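Side-chain contacts in NtrC family transcriptional regulator (Clostridium acetobutylicum ATCC 824, PDB 2Q5C), which is probably a sigma54-dependent transcriptional activator that binds DNA and ATP, represented here by its N-terminal, probably sensory, PrpR-type domain: residues A[129-132]-A[133-137]; A[154-158]-A[159-163]. All blocks are in the same frame, centred on the assembly; numbering follows the deposited sequence.

Interaction 1 (A[129-132]-A[133-137]). With SO4 (sulfate ion), chain E.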
loop_
_atom_site.group_PDB
_atom_site.type_symbol
_atom_site.label_atom_id
_atom_site.label_comp_id
_atom_site.label_asym_id
_atom_site.label_seq_id
_atom_site.Cartn_x
_atom_site.Cartn_y
_atom_site.Cartn_z
ATOM N N ASP A 129 -14.602 -4.666 1.765
ATOM C CA ASP A 129 -15.983 -4.729 1.293
ATOM C C ASP A 129 -16.655 -3.365 1.080
ATOM O O ASP A 129 -17.760 -3.300 0.532
ATOM C CB ASP A 129 -16.816 -5.610 2.223
ATOM C CG ASP A 129 -16.452 -7.084 2.109
ATOM O OD1 ASP A 129 -15.868 -7.508 1.071
ATOM O OD2 ASP A 129 -16.776 -7.825 3.073
ATOM N N GLU A 130 -15.977 -2.296 1.478
ATOM C CA GLU A 130 -16.505 -0.933 1.342
ATOM C C GLU A 130 -16.083 -0.295 0.025
ATOM O O GLU A 130 -16.627 0.752 -0.373
ATOM C CB GLU A 130 -16.048 -0.062 2.500
ATOM C CG GLU A 130 -16.757 -0.429 3.804
ATOM C CD GLU A 130 -16.200 0.243 5.030
ATOM O OE1 GLU A 130 -15.304 1.101 4.923
ATOM O OE2 GLU A 130 -16.665 -0.101 6.143
ATOM N N ILE A 131 -15.108 -0.884 -0.647
ATOM C CA ILE A 131 -14.447 -0.186 -1.772
ATOM C C ILE A 131 -15.367 0.142 -2.940
ATOM O O ILE A 131 -15.411 1.291 -3.395
ATOM C CB ILE A 131 -13.154 -0.903 -2.224
ATOM C CG1 ILE A 131 -12.119 -0.804 -1.103
ATOM C CG2 ILE A 131 -12.608 -0.275 -3.543
ATOM C CD1 ILE A 131 -10.853 -1.689 -1.297
ATOM N N THR A 132 -16.140 -0.830 -3.401
ATOM C CA THR A 132 -16.998 -0.605 -4.573
ATOM C C THR A 132 -18.021 0.478 -4.262
ATOM O O THR A 132 -18.274 1.357 -5.096
ATOM C CB THR A 132 -17.693 -1.883 -5.037
ATOM O OG1 THR A 132 -18.391 -2.460 -3.929
ATOM C CG2 THR A 132 -16.662 -2.880 -5.568
ATOM N N THR A 133 -18.573 0.458 -3.056
ATOM C CA THR A 133 -19.586 1.457 -2.660
ATOM C C THR A 133 -18.966 2.842 -2.558
ATOM O O THR A 133 -19.551 3.849 -2.970
ATOM C CB THR A 133 -20.224 1.080 -1.300
ATOM O OG1 THR A 133 -20.840 -0.198 -1.426
ATOM C CG2 THR A 133 -21.260 2.119 -0.845
ATOM N N LEU A 134 -17.774 2.916 -1.986
ATOM C CA LEU A 134 -17.088 4.168 -1.871
ATOM C C LEU A 134 -16.786 4.810 -3.217
ATOM O O LEU A 134 -16.906 6.034 -3.356
ATOM C CB LEU A 134 -15.809 3.946 -1.068
ATOM C CG LEU A 134 -15.215 5.227 -0.532
ATOM C CD1 LEU A 134 -16.244 5.983 0.330
ATOM C CD2 LEU A 134 -13.981 4.874 0.298
ATOM N N ILE A 135 -16.385 4.015 -4.197
ATOM C CA ILE A 135 -16.150 4.499 -5.573
ATOM C C ILE A 135 -17.458 5.040 -6.165
ATOM O O ILE A 135 -17.479 6.126 -6.749
ATOM C CB ILE A 135 -15.448 3.433 -6.471
ATOM C CG1 ILE A 135 -13.995 3.215 -5.968
ATOM C CG2 ILE A 135 -15.458 3.816 -7.954
ATOM C CD1 ILE A 135 -13.143 4.496 -5.925
ATOM N N SER A 136 -18.555 4.318 -5.958
ATOM C CA SER A 136 -19.862 4.865 -6.368
ATOM C C SER A 136 -20.163 6.185 -5.710
ATOM O O SER A 136 -20.684 7.102 -6.361
ATOM C CB SER A 136 -20.975 3.870 -6.050
ATOM O OG SER A 136 -20.880 2.759 -6.927
ATOM N N LYS A 137 -19.849 6.320 -4.432
ATOM C CA LYS A 137 -20.054 7.582 -3.749
ATOM C C LYS A 137 -19.274 8.696 -4.429
ATOM O O LYS A 137 -19.777 9.789 -4.620
ATOM C CB LYS A 137 -19.689 7.487 -2.255
ATOM C CG LYS A 137 -20.195 8.653 -1.480
ATOM C CD LYS A 137 -19.874 8.517 -0.006
ATOM C CE LYS A 137 -20.474 9.646 0.745
ATOM N NZ LYS A 137 -20.209 9.500 2.212
HETATM S S SO4 E . -13.782 -7.707 4.732
HETATM O O1 SO4 E . -15.040 -7.869 5.460
HETATM O O2 SO4 E . -13.398 -8.935 4.038
HETATM O O3 SO4 E . -14.008 -6.649 3.750
HETATM O O4 SO4 E . -12.737 -7.354 5.687
HETATM O O HOH W 1 -18.793 -1.947 -1.420
#
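Thr133 meets Thr132 and Asp129 through a single water in the first turn of helix 131-140. The backbone N of Thr133 donates to water 1, which in turn donates a hydrogen bond to Asp129 O and lies 2.6 Å from Thr132 OG1, to which it is also hydrogen-bonded. The torsion of Thr132 explains the hydroxyl's place: OG1 stands between its own backbone N and carbonyl carbon (chi1 54°), which turns it to the water, and the side chains of Thr132 and Thr133 cross at about a right angle. Leu134 begins the regular i to i+4 pattern, its N bonding Glu130 O at 2.9 Å with an N-H...O angle of 161°. Its CB passes 3.4 Å from the same Glu130 O, while its side chain packs on Phe123 and Phe125 of strand 119-125. Ile135 repeats the bond one residue on, N to Ile131 O at 3.0 Å, and lays CG1 alongside that carbonyl oxygen. The two isoleucines meet more loosely, Ile131 CG2 lying 4.5 Å from Ile135 CG1, and both also touch Glu155 of helix 150-158. Ser136 N closes the third bond, to Thr132 O at 3.1 Å, reached with the donor tilted 22° from the carbonyl plane. Thr132 O takes a second hydrogen bond from Gln159 NE2, and Ser136 OG is paired with Gln159 OE1. A sulfate, probably from the crystallisation liquor and also bonded to Tyr64 OH, accepts a hydrogen bond from Asp129 N through O3 at 2.9 Å. Chemically, water meets the N-H of Thr133 and sulfate that of Asp129, but the adjacent Asp129 carboxylate would probably oppose the anion, so this need not be a natural anion site.

Interaction 2 (A[154-158]-A[159-163])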
loop_
_atom_site.group_PDB
_atom_site.type_symbol
_atom_site.label_atom_id
_atom_site.label_comp_id
_atom_site.label_asym_id
_atom_site.label_seq_id
_atom_site.Cartn_x
_atom_site.Cartn_y
_atom_site.Cartn_z
ATOM N N ASP A 154 -7.820 0.849 -8.968
ATOM C CA ASP A 154 -8.318 -0.121 -9.954
ATOM C C ASP A 154 -9.838 -0.096 -10.013
ATOM O O ASP A 154 -10.413 -0.118 -11.117
ATOM C CB ASP A 154 -7.817 -1.541 -9.687
ATOM C CG ASP A 154 -6.397 -1.768 -10.156
ATOM O OD1 ASP A 154 -5.883 -0.977 -10.973
ATOM O OD2 ASP A 154 -5.806 -2.796 -9.725
ATOM N N GLU A 155 -10.506 -0.022 -8.865
ATOM C CA GLU A 155 -11.971 0.066 -8.851
ATOM C C GLU A 155 -12.459 1.396 -9.465
ATOM O O GLU A 155 -13.494 1.441 -10.161
ATOM C CB GLU A 155 -12.521 -0.123 -7.422
ATOM C CG GLU A 155 -14.073 -0.150 -7.307
ATOM C CD GLU A 155 -14.768 -1.247 -8.118
ATOM O OE1 GLU A 155 -14.150 -2.298 -8.397
ATOM O OE2 GLU A 155 -15.966 -1.051 -8.439
ATOM N N ALA A 156 -11.736 2.490 -9.204
ATOM C CA ALA A 156 -12.045 3.793 -9.804
ATOM C C ALA A 156 -12.077 3.679 -11.306
ATOM O O ALA A 156 -13.039 4.140 -11.960
ATOM C CB ALA A 156 -10.990 4.852 -9.382
ATOM N N ILE A 157 -11.031 3.097 -11.864
ATOM C CA ILE A 157 -10.893 2.961 -13.305
ATOM C C ILE A 157 -11.994 2.027 -13.852
ATOM O O ILE A 157 -12.599 2.311 -14.896
ATOM C CB ILE A 157 -9.467 2.507 -13.674
ATOM C CG1 ILE A 157 -8.480 3.636 -13.349
ATOM C CG2 ILE A 157 -9.380 2.139 -15.172
ATOM C CD1 ILE A 157 -7.014 3.161 -13.189
ATOM N N LYS A 158 -12.319 0.977 -13.110
ATOM C CA LYS A 158 -13.408 0.074 -13.522
ATOM C C LYS A 158 -14.737 0.829 -13.637
ATOM O O LYS A 158 -15.542 0.547 -14.552
ATOM C CB LYS A 158 -13.544 -1.088 -12.541
ATOM C CG LYS A 158 -14.613 -2.123 -12.941
ATOM C CD LYS A 158 -14.694 -3.263 -11.923
ATOM C CE LYS A 158 -15.798 -4.243 -12.301
ATOM N NZ LYS A 158 -16.075 -5.190 -11.189
ATOM N N GLN A 159 -14.978 1.769 -12.726
ATOM C CA GLN A 159 -16.202 2.566 -12.736
ATOM C C GLN A 159 -16.072 3.833 -13.625
ATOM O O GLN A 159 -16.920 4.725 -13.564
ATOM C CB GLN A 159 -16.696 2.872 -11.304
ATOM C CG GLN A 159 -17.081 1.609 -10.446
ATOM C CD GLN A 159 -17.932 1.890 -9.169
ATOM O OE1 GLN A 159 -18.813 2.774 -9.145
ATOM N NE2 GLN A 159 -17.675 1.110 -8.096
ATOM N N GLY A 160 -15.021 3.883 -14.440
ATOM C CA GLY A 160 -14.846 4.925 -15.465
ATOM C C GLY A 160 -14.245 6.229 -14.993
ATOM O O GLY A 160 -14.364 7.268 -15.662
ATOM N N LEU A 161 -13.559 6.183 -13.851
ATOM C CA LEU A 161 -12.875 7.367 -13.341
ATOM C C LEU A 161 -11.385 7.311 -13.656
ATOM O O LEU A 161 -10.884 6.290 -14.104
ATOM C CB LEU A 161 -13.071 7.496 -11.831
ATOM C CG LEU A 161 -14.520 7.429 -11.341
ATOM C CD1 LEU A 161 -14.539 7.529 -9.843
ATOM C CD2 LEU A 161 -15.390 8.518 -12.006
ATOM N N TYR A 162 -10.691 8.425 -13.465
ATOM C CA TYR A 162 -9.227 8.395 -13.522
ATOM C C TYR A 162 -8.712 7.973 -12.146
ATOM O O TYR A 162 -9.260 8.371 -11.131
ATOM C CB TYR A 162 -8.675 9.769 -13.840
ATOM C CG TYR A 162 -8.982 10.300 -15.218
ATOM C CD1 TYR A 162 -8.470 9.688 -16.347
ATOM C CD2 TYR A 162 -9.759 11.435 -15.369
ATOM C CE1 TYR A 162 -8.728 10.190 -17.603
ATOM C CE2 TYR A 162 -10.027 11.945 -16.629
ATOM C CZ TYR A 162 -9.510 11.305 -17.730
ATOM O OH TYR A 162 -9.736 11.790 -19.003
ATOM N N GLY A 163 -7.645 7.190 -12.157
ATOM C CA GLY A 163 -7.040 6.669 -10.912
ATOM C C GLY A 163 -5.560 6.955 -10.900
ATOM O O GLY A 163 -4.852 6.728 -11.892
#
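This local contact is a Schellman motif that ends helix 150-158 and turns the chain into strand 162-165, within the beta-alpha-beta unit begun by strand 145-148. Two backbone bonds define it: Leu161 N reaches back to Ala156 O at 2.8 Å, and Gly160 N to Ile157 O at 2.9 Å. Gly160 is the C-prime residue, and its positive phi (83°) reverses the chain. Neither donor lies in the plane of its acceptor carbonyl, Gly160 N standing 67° out of it, consistent with the chain turning away from the helix axis. Just before the turn, Gln159 N still makes a helical bond to Glu155 O. Beyond it, Leu161 CB comes 4.2 Å from Ala156 CB, and both side chains rest on Val146; on Ile157, CG1 lies 3.8 Å from Gly163 N, and CA makes a C-H...O contact with Leu161 O. The side chain of Gln159 reaches over to helix 131-140, where it touches Ile135. The Glu155 chain, bent at chi2, carries its carboxylate to the Gln159 amide, the two planes 77° apart, and Gln159 NE2 bonds the anti lone pair of Glu155 OE2 at 2.8 Å.

Overall arrangement
Followed from the N terminus, the chain leaves strand 119-125 and enters interaction 1, which forms the first turns of helix 131-140. It then runs through strand 145-148 and helix 150-158 before interaction 2 closes the turn into edge strand 162-165. The contacts lie in series, neither nested nor crossed, with centres about 11 Å apart. They nevertheless touch: Ile135 CG2 packs 3.4 Å from Gln159 CD, and Thr132 CG2 lies 3.5 Å from Glu155 OE2. Thus the beginning of one helix is joined to the end of the next, beside the second of the chain's two four-stranded parallel sheets.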